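Local coordinates for protein telomerase reverse transcriptase (Candida tropicalis MYA-3404, PDB 6ZD1) that probably extends chromosome ends by reverse transcription, copying a template within its RNA component to add simple telomeric repeats to DNA, at residues Q228-K233 with H436-D441; Y276-L281 with Y374-E379; D441-V446 with L455-Q460. All blocks are in the same frame, centred on the assembly; numbering follows the deposited sequence.

Contact 1. Residues Q228-K233 with H436-D441; sequences QFTNGK and HSQIED
Thr230 meets the last turn of helix 428-440 and the residue that follows it, Asp441, and its side chain shows how one small branched residue can fill the joint where a helix gives way to a strand. Its CB sits 3.2 Å from the carbonyl oxygen O of Asp441, the shortest approach between the two segments. Beyond CB the two branches part. OG1 stands between Thr230's own backbone N and carbonyl carbon (chi1 51°), which leaves it 3.4 Å from O of Asp441. That setting turns the methyl CG2 toward the helix: it lies 3.8 Å from OG of Ser437, 4.0 Å from the backbone O of Ser437 and 4.1 Å from CB of Asp441. The methyl thus lodges between residues one helical turn apart, whose backbones are tied by the bond from Asp441 N to Ser437 O. A weak bond from the hydroxyl of Ser437 to OD1 of Asp441 runs alongside. In the fold, this is where helix 428-440 hands over to strand 443-446, which lies parallel to strand 231-237 in the sheet of the reverse transcriptase fingers; Thr230 also pairs through its backbone with Thr443. Gln438 reaches the other segment differently. Its chain bends at chi2 (-82°), which brings the amide back toward the loop residue just before Thr230, with NE2 of Gln438 ending 3.7 Å from O of Phe229, too loose to count as a clear hydrogen bond. The ring of Phe229 leads away from the helix and stacks on Tyr276 of helix 263-298, while Gln438 packs on Leu281 of that same helix.

Contact 2. Residues Y276-L281 with Y374-E379; sequences YQKYTL and YGTLDE
Lys278 carries its chain extended through chi1 and chi2 and then bends at chi3 (-58°), while Glu379 bends at chi2 (111°); together these turns bring the ammonium up to the carboxylate, the two side chains crossing at about a right angle. NZ of Lys278 lies 2.7 Å from OE1 of Glu379, a hydrogen-bonded salt bridge that uses the syn lone pair of OE1. On its way there the lysine passes along the backbone of the loop: its CG is 3.3 Å from O of Tyr374 and its CE 3.5 Å from that same oxygen. The other flank of the chain is lined within the helix by the ring of Tyr279, with CG of Lys278 3.9 Å above the ring plane and over its centre.

The carboxylate has work on both oxygens. OE2 of Glu379 accepts the backbone N of Thr376 at 3.2 Å, from above the carboxylate plane, and so bridges the two ends of the type I turn that runs from Thr376 to Glu379. Nearby, CG2 of Thr376 rests 4.1 Å from OE1 of Gln277.

The loop belongs to the region between motifs A and B' of the polymerase, where telomerases carry their insertion in the fingers. It pairs through Gly375 and Leu377 with the backbones of Met667 and Gly665, and Asp378 makes a second salt bridge to helix 263-298 through Lys270. One carboxylate joins the helix's lysine to the turn, so the ion pair probably steadies the group that braces the turn, and the ammonium would be expected to favour the charged form of Glu379.

Contact 3. Residues D441-V446 with L455-Q460; sequences DATCLV and LFKRKQ
Phe456 faces Cys444 across a hydrogen-bonded antiparallel pair, and its backbone supplies both polar ties: Cys444 N to Phe456 O and Phe456 N to Cys444 O, each 2.8 Å long and close to straight. The side chains of this pair share one face of the sheet, where SG of Cys444 comes within 4.0 Å of CB of Phe456. The ring itself travels further and meets Val446. Both valine methyls come obliquely to the CD1-CE1 bond of the ring, CG2 of Val446 at 3.5 Å from CE1 of Phe456 and CG1 of Val446 at 3.7 Å from CD1 of Phe456, the two side chains crossing at about a right angle.

The strands form a beta hairpin, 443-446 with 454-458, that lies inside a mixed sheet of the reverse transcriptase fingers: strand 231-237 flanks one arm and strand 217-220 the other. The hairpin leads into the Gln-Gly-x-x-Gln-Gly sequence of polymerase motif B', which begins at Gln460.

On the opposite face Leu455 and Leu445 form a non-hydrogen-bonded pair. They lie side by side and point the same way, with CD1 of Leu455 3.7 Å from CG of Leu445; both also pack on Leu254 of helix 254-258. Lys457 shares that face but uses its length. The chain runs straight past O of Ala442, with CG of Lys457 3.5 Å from it, then folds twice, at chi3 and chi4 (-66° for each), which carries NZ of Lys457 back to within 3.3 Å of CG2 of Thr443. NZ also lies near the carboxylate of Asp441, though not in contact with it, so any attraction between these opposite charges would act over a gap. The hydroxyl of Thr443 turns to Asn231, in the neighbouring strand.

Overall arrangement
From the N terminus, the chain first enters contact 1 at 228-233, at the start of strand 231-237. Some 200 residues later 436-441 returns to close that loop. Nested inside it is contact 2, which joins helix 263-298 to the loop after strand 368-372. The two touch through side chains of helix 263-298, their centres about 17 Å apart. Contact 3 follows in series as a short hairpin closure and shares Asp441 with contact 1. Strands 231-237 and 443-446 are sheet neighbours, so contacts 1 and 3 meet in one sheet, whereas contacts 2 and 3 do not touch; helix 428-440 runs directly into strand 443-446, carrying the chain from contact 1 to contact 3.

Contact 1. Residues Q228-K233 with H436-D441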
ATOM      1  N   GLN A 228      -1.098  14.789  21.537  1.00107.36           N
ATOM      2  CA  GLN A 228      -2.178  13.841  21.279  1.00109.56           C
ATOM      3  C   GLN A 228      -2.089  13.252  19.876  1.00112.30           C
ATOM      4  O   GLN A 228      -2.362  12.062  19.677  1.00110.83           O
ATOM      5  CB  GLN A 228      -3.525  14.530  21.498  1.00111.50           C
ATOM      6  CG  GLN A 228      -3.699  15.089  22.906  1.00120.08           C
ATOM      7  CD  GLN A 228      -4.875  16.040  23.025  1.00136.67           C
ATOM      8  OE1 GLN A 228      -5.252  16.707  22.061  1.00146.39           O
ATOM      9  NE2 GLN A 228      -5.461  16.108  24.216  1.00139.51           N
ATOM     10  N   PHE A 229      -1.706  14.065  18.890  1.00109.10           N
ATOM     11  CA  PHE A 229      -1.756  13.659  17.490  1.00 99.08           C
ATOM     12  C   PHE A 229      -0.384  13.685  16.827  1.00 94.99           C
ATOM     13  O   PHE A 229      -0.294  13.735  15.597  1.00 96.17           O
ATOM     14  CB  PHE A 229      -2.731  14.553  16.724  1.00104.14           C
ATOM     15  CG  PHE A 229      -4.082  14.656  17.367  1.00104.18           C
ATOM     16  CD1 PHE A 229      -4.761  13.513  17.759  1.00 98.42           C
ATOM     17  CD2 PHE A 229      -4.664  15.892  17.598  1.00 99.78           C
ATOM     18  CE1 PHE A 229      -6.001  13.600  18.357  1.00 96.95           C
ATOM     19  CE2 PHE A 229      -5.905  15.988  18.195  1.00 98.70           C
ATOM     20  CZ  PHE A 229      -6.575  14.839  18.576  1.00 98.42           C
ATOM     21  N   THR A 230       0.687  13.640  17.617  1.00 84.49           N
ATOM     22  CA  THR A 230       2.042  13.619  17.084  1.00 83.15           C
ATOM     23  C   THR A 230       2.818  12.385  17.521  1.00 78.72           C
ATOM     24  O   THR A 230       4.031  12.313  17.283  1.00 75.69           O
ATOM     25  CB  THR A 230       2.795  14.885  17.499  1.00 85.98           C
ATOM     26  OG1 THR A 230       2.672  15.078  18.915  1.00 85.15           O
ATOM     27  CG2 THR A 230       2.232  16.097  16.770  1.00 81.87           C
ATOM     28  N   ASN A 231       2.160  11.419  18.151  1.00 73.59           N
ATOM     29  CA  ASN A 231       2.805  10.189  18.579  1.00 71.20           C
ATOM     30  C   ASN A 231       2.605   9.104  17.530  1.00 70.91           C
ATOM     31  O   ASN A 231       1.597   9.077  16.821  1.00 82.49           O
ATOM     32  CB  ASN A 231       2.258   9.714  19.927  1.00 86.19           C
ATOM     33  CG  ASN A 231       2.493  10.718  21.039  1.00 88.54           C
ATOM     34  OD1 ASN A 231       1.646  10.900  21.912  1.00103.76           O
ATOM     35  ND2 ASN A 231       3.643  11.380  21.010  1.00 83.38           N
ATOM     36  N   GLY A 232       3.585   8.211  17.437  1.00 67.84           N
ATOM     37  CA  GLY A 232       3.491   7.085  16.529  1.00 66.09           C
ATOM     38  C   GLY A 232       4.230   5.892  17.091  1.00 65.16           C
ATOM     39  O   GLY A 232       5.096   6.025  17.960  1.00 67.31           O
ATOM     40  N   LYS A 233       3.867   4.715  16.592  1.00 72.07           N
ATOM     41  CA  LYS A 233       4.537   3.475  16.954  1.00 76.07           C
ATOM     42  C   LYS A 233       5.346   2.979  15.765  1.00 78.00           C
ATOM     43  O   LYS A 233       4.895   3.054  14.616  1.00 64.24           O
ATOM     44  CB  LYS A 233       3.538   2.405  17.407  1.00 81.84           C
ATOM     45  CG  LYS A 233       4.193   1.212  18.097  1.00 85.11           C
ATOM     46  CD  LYS A 233       3.258   0.556  19.107  1.00 89.14           C
ATOM     47  CE  LYS A 233       2.023  -0.025  18.438  1.00 97.45           C
ATOM     48  NZ  LYS A 233       1.115  -0.682  19.421  1.00103.28           N
ATOM     49  N   HIS A 436       4.456  22.786  11.012  1.00 69.82           N
ATOM     50  CA  HIS A 436       5.543  22.870  11.983  1.00 63.36           C
ATOM     51  C   HIS A 436       5.362  21.857  13.103  1.00 64.58           C
ATOM     52  O   HIS A 436       6.331  21.229  13.542  1.00 62.78           O
ATOM     53  CB  HIS A 436       5.641  24.282  12.555  1.00 60.85           C
ATOM     54  CG  HIS A 436       6.210  25.280  11.597  1.00 63.74           C
ATOM     55  ND1 HIS A 436       6.747  26.481  12.006  1.00 75.79           N
ATOM     56  CD2 HIS A 436       6.327  25.254  10.249  1.00 69.92           C
ATOM     57  CE1 HIS A 436       7.169  27.154  10.950  1.00 62.79           C
ATOM     58  NE2 HIS A 436       6.924  26.433   9.871  1.00 61.93           N
ATOM     59  N   SER A 437       4.127  21.686  13.580  1.00 63.33           N
ATOM     60  CA  SER A 437       3.880  20.720  14.645  1.00 64.04           C
ATOM     61  C   SER A 437       4.214  19.301  14.195  1.00 68.83           C
ATOM     62  O   SER A 437       4.810  18.527  14.954  1.00 68.83           O
ATOM     63  CB  SER A 437       2.427  20.808  15.106  1.00 64.51           C
ATOM     64  OG  SER A 437       2.140  19.807  16.067  1.00 74.14           O
ATOM     65  N   GLN A 438       3.852  18.944  12.961  1.00 64.08           N
ATOM     66  CA  GLN A 438       4.174  17.613  12.455  1.00 68.98           C
ATOM     67  C   GLN A 438       5.678  17.434  12.286  1.00 65.50           C
ATOM     68  O   GLN A 438       6.213  16.348  12.541  1.00 69.76           O
ATOM     69  CB  GLN A 438       3.457  17.363  11.129  1.00 69.66           C
ATOM     70  CG  GLN A 438       1.941  17.274  11.236  1.00 74.95           C
ATOM     71  CD  GLN A 438       1.458  15.901  11.665  1.00 79.21           C
ATOM     72  OE1 GLN A 438       1.806  14.890  11.055  1.00 83.57           O
ATOM     73  NE2 GLN A 438       0.648  15.860  12.720  1.00 78.10           N
ATOM     74  N   ILE A 439       6.378  18.482  11.852  1.00 56.66           N
ATOM     75  CA  ILE A 439       7.819  18.378  11.652  1.00 54.72           C
ATOM     76  C   ILE A 439       8.544  18.329  12.991  1.00 61.57           C
ATOM     77  O   ILE A 439       9.386  17.457  13.230  1.00 61.16           O
ATOM     78  CB  ILE A 439       8.330  19.550  10.797  1.00 60.64           C
ATOM     79  CG1 ILE A 439       7.720  19.518   9.398  1.00 60.47           C
ATOM     80  CG2 ILE A 439       9.849  19.529  10.722  1.00 52.52           C
ATOM     81  CD1 ILE A 439       7.796  20.855   8.688  1.00 53.51           C
ATOM     82  N   GLU A 440       8.217  19.258  13.888  1.00 66.86           N
ATOM     83  CA  GLU A 440       9.032  19.474  15.077  1.00 69.55           C
ATOM     84  C   GLU A 440       8.598  18.646  16.279  1.00 71.83           C
ATOM     85  O   GLU A 440       9.418  18.411  17.172  1.00 71.89           O
ATOM     86  CB  GLU A 440       9.018  20.960  15.451  1.00 63.87           C
ATOM     87  CG  GLU A 440       9.418  21.878  14.303  1.00 71.42           C
ATOM     88  CD  GLU A 440       9.271  23.354  14.636  1.00 81.64           C
ATOM     89  OE1 GLU A 440      10.031  24.166  14.059  1.00 57.41           O
ATOM     90  OE2 GLU A 440       8.398  23.700  15.465  1.00 79.01           O
ATOM     91  N   ASP A 441       7.350  18.179  16.322  1.00 65.73           N
ATOM     92  CA  ASP A 441       6.836  17.473  17.488  1.00 62.77           C
ATOM     93  C   ASP A 441       6.550  16.002  17.222  1.00 74.43           C
ATOM     94  O   ASP A 441       5.957  15.337  18.076  1.00 83.99           O
ATOM     95  CB  ASP A 441       5.568  18.152  18.015  1.00 75.71           C
ATOM     96  CG  ASP A 441       5.774  19.622  18.318  1.00 75.57           C
ATOM     97  OD1 ASP A 441       5.123  20.458  17.660  1.00 89.81           O
ATOM     98  OD2 ASP A 441       6.590  19.942  19.208  1.00 92.19           O
TER

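Contact 2. Residues Y276-L281 with Y374-E379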
ATOM      1  N   TYR A 276      -9.644  15.365  14.118  1.00 87.89           N
ATOM      2  CA  TYR A 276      -8.410  16.045  13.741  1.00 88.41           C
ATOM      3  C   TYR A 276      -8.006  15.694  12.313  1.00 88.16           C
ATOM      4  O   TYR A 276      -7.562  16.563  11.554  1.00 86.79           O
ATOM      5  CB  TYR A 276      -7.291  15.690  14.721  1.00 86.52           C
ATOM      6  CG  TYR A 276      -5.994  16.436  14.488  1.00 87.12           C
ATOM      7  CD1 TYR A 276      -4.879  15.790  13.964  1.00 86.13           C
ATOM      8  CD2 TYR A 276      -5.883  17.786  14.798  1.00 90.05           C
ATOM      9  CE1 TYR A 276      -3.690  16.470  13.757  1.00 87.85           C
ATOM     10  CE2 TYR A 276      -4.700  18.473  14.590  1.00 90.17           C
ATOM     11  CZ  TYR A 276      -3.609  17.812  14.070  1.00 89.41           C
ATOM     12  OH  TYR A 276      -2.432  18.498  13.865  1.00 98.97           O
ATOM     13  N   GLN A 277      -8.172  14.429  11.924  1.00 85.63           N
ATOM     14  CA  GLN A 277      -7.834  14.030  10.563  1.00 84.25           C
ATOM     15  C   GLN A 277      -8.794  14.649   9.557  1.00 85.48           C
ATOM     16  O   GLN A 277      -8.367  15.140   8.505  1.00 85.30           O
ATOM     17  CB  GLN A 277      -7.842  12.506  10.450  1.00 82.87           C
ATOM     18  CG  GLN A 277      -7.373  11.959   9.111  1.00 84.74           C
ATOM     19  CD  GLN A 277      -7.387  10.437   9.073  1.00104.35           C
ATOM     20  OE1 GLN A 277      -8.131   9.792   9.816  1.00 89.37           O
ATOM     21  NE2 GLN A 277      -6.559   9.858   8.210  1.00 98.50           N
ATOM     22  N   LYS A 278     -10.089  14.677   9.880  1.00 85.49           N
ATOM     23  CA  LYS A 278     -11.078  15.148   8.916  1.00 84.57           C
ATOM     24  C   LYS A 278     -11.005  16.657   8.726  1.00 86.66           C
ATOM     25  O   LYS A 278     -11.047  17.147   7.589  1.00 85.60           O
ATOM     26  CB  LYS A 278     -12.485  14.742   9.358  1.00 85.44           C
ATOM     27  CG  LYS A 278     -13.591  15.314   8.477  1.00 83.74           C
ATOM     28  CD  LYS A 278     -14.976  14.974   9.008  1.00 89.23           C
ATOM     29  CE  LYS A 278     -15.168  13.470   9.125  1.00 91.47           C
ATOM     30  NZ  LYS A 278     -16.482  13.116   9.725  1.00 95.01           N
ATOM     31  N   TYR A 279     -10.895  17.412   9.823  1.00 86.80           N
ATOM     32  CA  TYR A 279     -11.036  18.862   9.780  1.00 88.11           C
ATOM     33  C   TYR A 279      -9.715  19.624   9.800  1.00 88.41           C
ATOM     34  O   TYR A 279      -9.704  20.805   9.440  1.00 89.40           O
ATOM     35  CB  TYR A 279     -11.900  19.344  10.953  1.00 89.03           C
ATOM     36  CG  TYR A 279     -13.319  18.814  10.947  1.00 87.36           C
ATOM     37  CD1 TYR A 279     -13.674  17.716  11.719  1.00 92.36           C
ATOM     38  CD2 TYR A 279     -14.300  19.416  10.177  1.00 87.48           C
ATOM     39  CE1 TYR A 279     -14.969  17.231  11.720  1.00 91.13           C
ATOM     40  CE2 TYR A 279     -15.598  18.939  10.170  1.00 92.32           C
ATOM     41  CZ  TYR A 279     -15.927  17.848  10.942  1.00 92.73           C
ATOM     42  OH  TYR A 279     -17.219  17.374  10.934  1.00104.07           O
ATOM     43  N   THR A 280      -8.615  19.008  10.230  1.00 87.76           N
ATOM     44  CA  THR A 280      -7.344  19.722  10.286  1.00 88.96           C
ATOM     45  C   THR A 280      -6.293  19.145   9.347  1.00 88.04           C
ATOM     46  O   THR A 280      -5.744  19.884   8.521  1.00 87.93           O
ATOM     47  CB  THR A 280      -6.817  19.740  11.735  1.00 92.17           C
ATOM     48  OG1 THR A 280      -7.830  20.264  12.607  1.00 89.97           O
ATOM     49  CG2 THR A 280      -5.577  20.614  11.845  1.00 87.25           C
ATOM     50  N   LEU A 281      -6.022  17.840   9.414  1.00 74.91           N
ATOM     51  CA  LEU A 281      -4.941  17.267   8.614  1.00 72.37           C
ATOM     52  C   LEU A 281      -5.311  17.204   7.139  1.00 77.15           C
ATOM     53  O   LEU A 281      -4.499  17.548   6.271  1.00 70.75           O
ATOM     54  CB  LEU A 281      -4.580  15.870   9.124  1.00 72.41           C
ATOM     55  CG  LEU A 281      -3.639  15.787  10.324  1.00 82.94           C
ATOM     56  CD1 LEU A 281      -3.262  14.339  10.602  1.00 87.77           C
ATOM     57  CD2 LEU A 281      -2.399  16.637  10.098  1.00 69.76           C
ATOM     58  N   TYR A 374     -14.082  15.200   3.749  1.00 92.74           N
ATOM     59  CA  TYR A 374     -14.125  13.782   3.442  1.00 76.61           C
ATOM     60  C   TYR A 374     -14.407  13.011   4.720  1.00 78.56           C
ATOM     61  O   TYR A 374     -14.140  13.482   5.828  1.00 97.86           O
ATOM     62  CB  TYR A 374     -12.812  13.292   2.818  1.00 75.19           C
ATOM     63  CG  TYR A 374     -12.493  13.913   1.480  1.00 73.37           C
ATOM     64  CD1 TYR A 374     -13.088  13.444   0.316  1.00 73.03           C
ATOM     65  CD2 TYR A 374     -11.593  14.965   1.378  1.00 72.87           C
ATOM     66  CE1 TYR A 374     -12.799  14.007  -0.911  1.00 71.47           C
ATOM     67  CE2 TYR A 374     -11.300  15.536   0.151  1.00 75.81           C
ATOM     68  CZ  TYR A 374     -11.907  15.049  -0.990  1.00 78.83           C
ATOM     69  OH  TYR A 374     -11.625  15.603  -2.218  1.00 81.89           O
ATOM     70  N   GLY A 375     -14.939  11.817   4.553  1.00 79.19           N
ATOM     71  CA  GLY A 375     -15.180  10.954   5.686  1.00 87.28           C
ATOM     72  C   GLY A 375     -13.961  10.128   6.040  1.00 92.26           C
ATOM     73  O   GLY A 375     -12.948  10.134   5.342  1.00 92.39           O
ATOM     74  N   THR A 376     -14.086   9.399   7.140  1.00100.84           N
ATOM     75  CA  THR A 376     -13.078   8.465   7.605  1.00101.93           C
ATOM     76  C   THR A 376     -13.580   7.059   7.302  1.00100.85           C
ATOM     77  O   THR A 376     -14.782   6.842   7.122  1.00 97.02           O
ATOM     78  CB  THR A 376     -12.825   8.649   9.109  1.00100.74           C
ATOM     79  OG1 THR A 376     -12.537  10.027   9.388  1.00103.43           O
ATOM     80  CG2 THR A 376     -11.672   7.772   9.589  1.00105.54           C
ATOM     81  N   LEU A 377     -12.649   6.108   7.169  1.00 94.53           N
ATOM     82  CA  LEU A 377     -13.051   4.712   6.999  1.00 92.12           C
ATOM     83  C   LEU A 377     -13.972   4.296   8.127  1.00 98.96           C
ATOM     84  O   LEU A 377     -15.075   3.785   7.892  1.00105.07           O
ATOM     85  CB  LEU A 377     -11.842   3.778   6.942  1.00 88.23           C
ATOM     86  CG  LEU A 377     -12.279   2.305   6.892  1.00 96.66           C
ATOM     87  CD1 LEU A 377     -13.093   2.047   5.635  1.00 87.99           C
ATOM     88  CD2 LEU A 377     -11.113   1.361   6.985  1.00 92.34           C
ATOM     89  N   ASP A 378     -13.510   4.533   9.360  1.00 91.46           N
ATOM     90  CA  ASP A 378     -14.232   4.147  10.604  1.00108.13           C
ATOM     91  C   ASP A 378     -15.507   4.980  10.800  1.00112.94           C
ATOM     92  O   ASP A 378     -15.917   5.151  11.965  1.00116.00           O
ATOM     93  CB  ASP A 378     -13.314   4.234  11.827  1.00101.26           C
ATOM     94  CG  ASP A 378     -11.848   4.010  11.496  1.00107.90           C
ATOM     95  OD1 ASP A 378     -11.573   3.378  10.458  1.00117.96           O
ATOM     96  OD2 ASP A 378     -10.995   4.471  12.280  1.00 98.56           O
ATOM     97  N   GLU A 379     -16.107   5.475   9.714  1.00116.25           N
ATOM     98  CA  GLU A 379     -17.370   6.255   9.822  1.00105.17           C
ATOM     99  C   GLU A 379     -18.540   5.276   9.672  1.00112.25           C
ATOM    100  O   GLU A 379     -19.275   5.063  10.657  1.00123.04           O
ATOM    101  CB  GLU A 379     -17.419   7.344   8.749  1.00113.35           C
ATOM    102  CG  GLU A 379     -18.218   8.567   9.164  1.00112.19           C
ATOM    103  CD  GLU A 379     -17.388   9.819   9.387  1.00101.88           C
ATOM    104  OE1 GLU A 379     -17.975  10.919   9.406  1.00104.58           O
ATOM    105  OE2 GLU A 379     -16.158   9.691   9.540  1.00100.38           O
TER

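Contact 3. Residues D441-V446 with L455-Q460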
ATOM      1  N   ASP A 441       7.350  18.179  16.322  1.00 65.73           N
ATOM      2  CA  ASP A 441       6.836  17.473  17.488  1.00 62.77           C
ATOM      3  C   ASP A 441       6.550  16.002  17.222  1.00 74.43           C
ATOM      4  O   ASP A 441       5.957  15.337  18.076  1.00 83.99           O
ATOM      5  CB  ASP A 441       5.568  18.152  18.015  1.00 75.71           C
ATOM      6  CG  ASP A 441       5.774  19.622  18.318  1.00 75.57           C
ATOM      7  OD1 ASP A 441       5.123  20.458  17.660  1.00 89.81           O
ATOM      8  OD2 ASP A 441       6.590  19.942  19.208  1.00 92.19           O
ATOM      9  N   ALA A 442       6.947  15.475  16.068  1.00 79.30           N
ATOM     10  CA  ALA A 442       6.729  14.062  15.788  1.00 68.93           C
ATOM     11  C   ALA A 442       7.583  13.218  16.727  1.00 61.58           C
ATOM     12  O   ALA A 442       8.804  13.395  16.795  1.00 76.29           O
ATOM     13  CB  ALA A 442       7.052  13.747  14.330  1.00 61.06           C
ATOM     14  N   THR A 443       6.938  12.322  17.470  1.00 63.21           N
ATOM     15  CA  THR A 443       7.616  11.407  18.375  1.00 71.00           C
ATOM     16  C   THR A 443       7.172   9.983  18.076  1.00 65.42           C
ATOM     17  O   THR A 443       6.100   9.749  17.512  1.00 73.64           O
ATOM     18  CB  THR A 443       7.335  11.741  19.851  1.00 77.75           C
ATOM     19  OG1 THR A 443       5.926  11.675  20.103  1.00 86.22           O
ATOM     20  CG2 THR A 443       7.844  13.132  20.193  1.00 63.95           C
ATOM     21  N   CYS A 444       8.012   9.025  18.466  1.00 67.06           N
ATOM     22  CA  CYS A 444       7.719   7.613  18.278  1.00 65.21           C
ATOM     23  C   CYS A 444       7.941   6.858  19.581  1.00 70.13           C
ATOM     24  O   CYS A 444       8.731   7.271  20.437  1.00 65.25           O
ATOM     25  CB  CYS A 444       8.572   6.983  17.163  1.00 72.52           C
ATOM     26  SG  CYS A 444      10.295   6.680  17.588  1.00 83.53           S
ATOM     27  N   LEU A 445       7.208   5.761  19.730  1.00 68.36           N
ATOM     28  CA  LEU A 445       7.327   4.875  20.877  1.00 69.59           C
ATOM     29  C   LEU A 445       8.159   3.663  20.484  1.00 68.99           C
ATOM     30  O   LEU A 445       7.974   3.102  19.399  1.00 74.81           O
ATOM     31  CB  LEU A 445       5.950   4.429  21.374  1.00 70.88           C
ATOM     32  CG  LEU A 445       5.106   5.448  22.141  1.00 72.60           C
ATOM     33  CD1 LEU A 445       4.471   6.481  21.218  1.00 72.48           C
ATOM     34  CD2 LEU A 445       4.046   4.731  22.957  1.00 80.77           C
ATOM     35  N   VAL A 446       9.086   3.275  21.351  1.00 68.40           N
ATOM     36  CA  VAL A 446       9.925   2.105  21.124  1.00 87.68           C
ATOM     37  C   VAL A 446       9.710   1.133  22.277  1.00100.40           C
ATOM     38  O   VAL A 446       9.566   1.546  23.434  1.00103.11           O
ATOM     39  CB  VAL A 446      11.419   2.477  20.969  1.00 93.05           C
ATOM     40  CG1 VAL A 446      11.573   3.700  20.073  1.00 82.31           C
ATOM     41  CG2 VAL A 446      12.083   2.713  22.318  1.00 91.59           C
ATOM     42  N   LEU A 455       9.653   7.185  24.771  1.00101.18           N
ATOM     43  CA  LEU A 455       9.359   8.061  23.641  1.00 86.45           C
ATOM     44  C   LEU A 455      10.637   8.673  23.080  1.00 88.63           C
ATOM     45  O   LEU A 455      11.508   9.117  23.835  1.00 99.84           O
ATOM     46  CB  LEU A 455       8.408   9.188  24.045  1.00 81.06           C
ATOM     47  CG  LEU A 455       6.921   8.953  23.803  1.00 95.92           C
ATOM     48  CD1 LEU A 455       6.416   7.812  24.670  1.00 99.57           C
ATOM     49  CD2 LEU A 455       6.141  10.227  24.067  1.00 94.56           C
ATOM     50  N   PHE A 456      10.726   8.725  21.751  1.00 90.13           N
ATOM     51  CA  PHE A 456      11.886   9.266  21.057  1.00 76.92           C
ATOM     52  C   PHE A 456      11.454  10.282  20.007  1.00 75.76           C
ATOM     53  O   PHE A 456      10.386  10.163  19.404  1.00 74.37           O
ATOM     54  CB  PHE A 456      12.705   8.159  20.388  1.00 72.99           C
ATOM     55  CG  PHE A 456      13.535   7.353  21.344  1.00 86.94           C
ATOM     56  CD1 PHE A 456      12.946   6.426  22.191  1.00 91.34           C
ATOM     57  CD2 PHE A 456      14.909   7.511  21.388  1.00 94.68           C
ATOM     58  CE1 PHE A 456      13.712   5.683  23.072  1.00 90.57           C
ATOM     59  CE2 PHE A 456      15.680   6.770  22.261  1.00101.42           C
ATOM     60  CZ  PHE A 456      15.081   5.854  23.104  1.00 94.28           C
ATOM     61  N   LYS A 457      12.300  11.288  19.801  1.00 85.96           N
ATOM     62  CA  LYS A 457      12.117  12.298  18.771  1.00 70.84           C
ATOM     63  C   LYS A 457      13.277  12.222  17.783  1.00 76.07           C
ATOM     64  O   LYS A 457      14.349  11.697  18.094  1.00 91.33           O
ATOM     65  CB  LYS A 457      12.025  13.704  19.389  1.00 80.85           C
ATOM     66  CG  LYS A 457      11.503  14.787  18.453  1.00 82.82           C
ATOM     67  CD  LYS A 457      11.550  16.158  19.116  1.00 84.88           C
ATOM     68  CE  LYS A 457      10.582  16.246  20.287  1.00 82.69           C
ATOM     69  NZ  LYS A 457       9.161  16.159  19.846  1.00 82.65           N
ATOM     70  N   ARG A 458      13.058  12.751  16.583  1.00 77.28           N
ATOM     71  CA  ARG A 458      14.084  12.725  15.549  1.00 74.92           C
ATOM     72  C   ARG A 458      15.069  13.870  15.736  1.00 67.58           C
ATOM     73  O   ARG A 458      14.669  15.011  15.986  1.00 80.10           O
ATOM     74  CB  ARG A 458      13.447  12.809  14.164  1.00 64.65           C
ATOM     75  CG  ARG A 458      12.602  11.614  13.801  1.00 69.62           C
ATOM     76  CD  ARG A 458      12.418  11.530  12.302  1.00 69.22           C
ATOM     77  NE  ARG A 458      13.703  11.415  11.619  1.00 56.56           N
ATOM     78  CZ  ARG A 458      14.328  10.261  11.397  1.00 57.46           C
ATOM     79  NH1 ARG A 458      13.782   9.123  11.803  1.00 71.83           N
ATOM     80  NH2 ARG A 458      15.496  10.242  10.772  1.00 58.94           N
ATOM     81  N   LYS A 459      16.364  13.558  15.644  1.00 74.74           N
ATOM     82  CA  LYS A 459      17.373  14.611  15.585  1.00 76.04           C
ATOM     83  C   LYS A 459      17.239  15.424  14.303  1.00 71.57           C
ATOM     84  O   LYS A 459      17.374  16.654  14.318  1.00 65.00           O
ATOM     85  CB  LYS A 459      18.776  14.008  15.685  1.00 79.52           C
ATOM     86  CG  LYS A 459      19.050  13.253  16.977  1.00 91.22           C
ATOM     87  CD  LYS A 459      20.366  12.488  16.905  1.00 95.39           C
ATOM     88  CE  LYS A 459      21.537  13.406  16.585  1.00 87.64           C
ATOM     89  NZ  LYS A 459      22.824  12.654  16.493  1.00 96.49           N
ATOM     90  N   GLN A 460      16.988  14.748  13.186  1.00 68.73           N
ATOM     91  CA  GLN A 460      16.854  15.386  11.885  1.00 65.37           C
ATOM     92  C   GLN A 460      16.004  14.480  11.007  1.00 59.06           C
ATOM     93  O   GLN A 460      15.970  13.264  11.204  1.00 67.08           O
ATOM     94  CB  GLN A 460      18.232  15.644  11.255  1.00 58.47           C
ATOM     95  CG  GLN A 460      18.230  16.260   9.866  1.00 53.66           C
ATOM     96  CD  GLN A 460      17.658  17.664   9.833  1.00 58.34           C
ATOM     97  OE1 GLN A 460      16.443  17.850   9.881  1.00 57.49           O
ATOM     98  NE2 GLN A 460      18.534  18.662   9.737  1.00 53.82           N
TER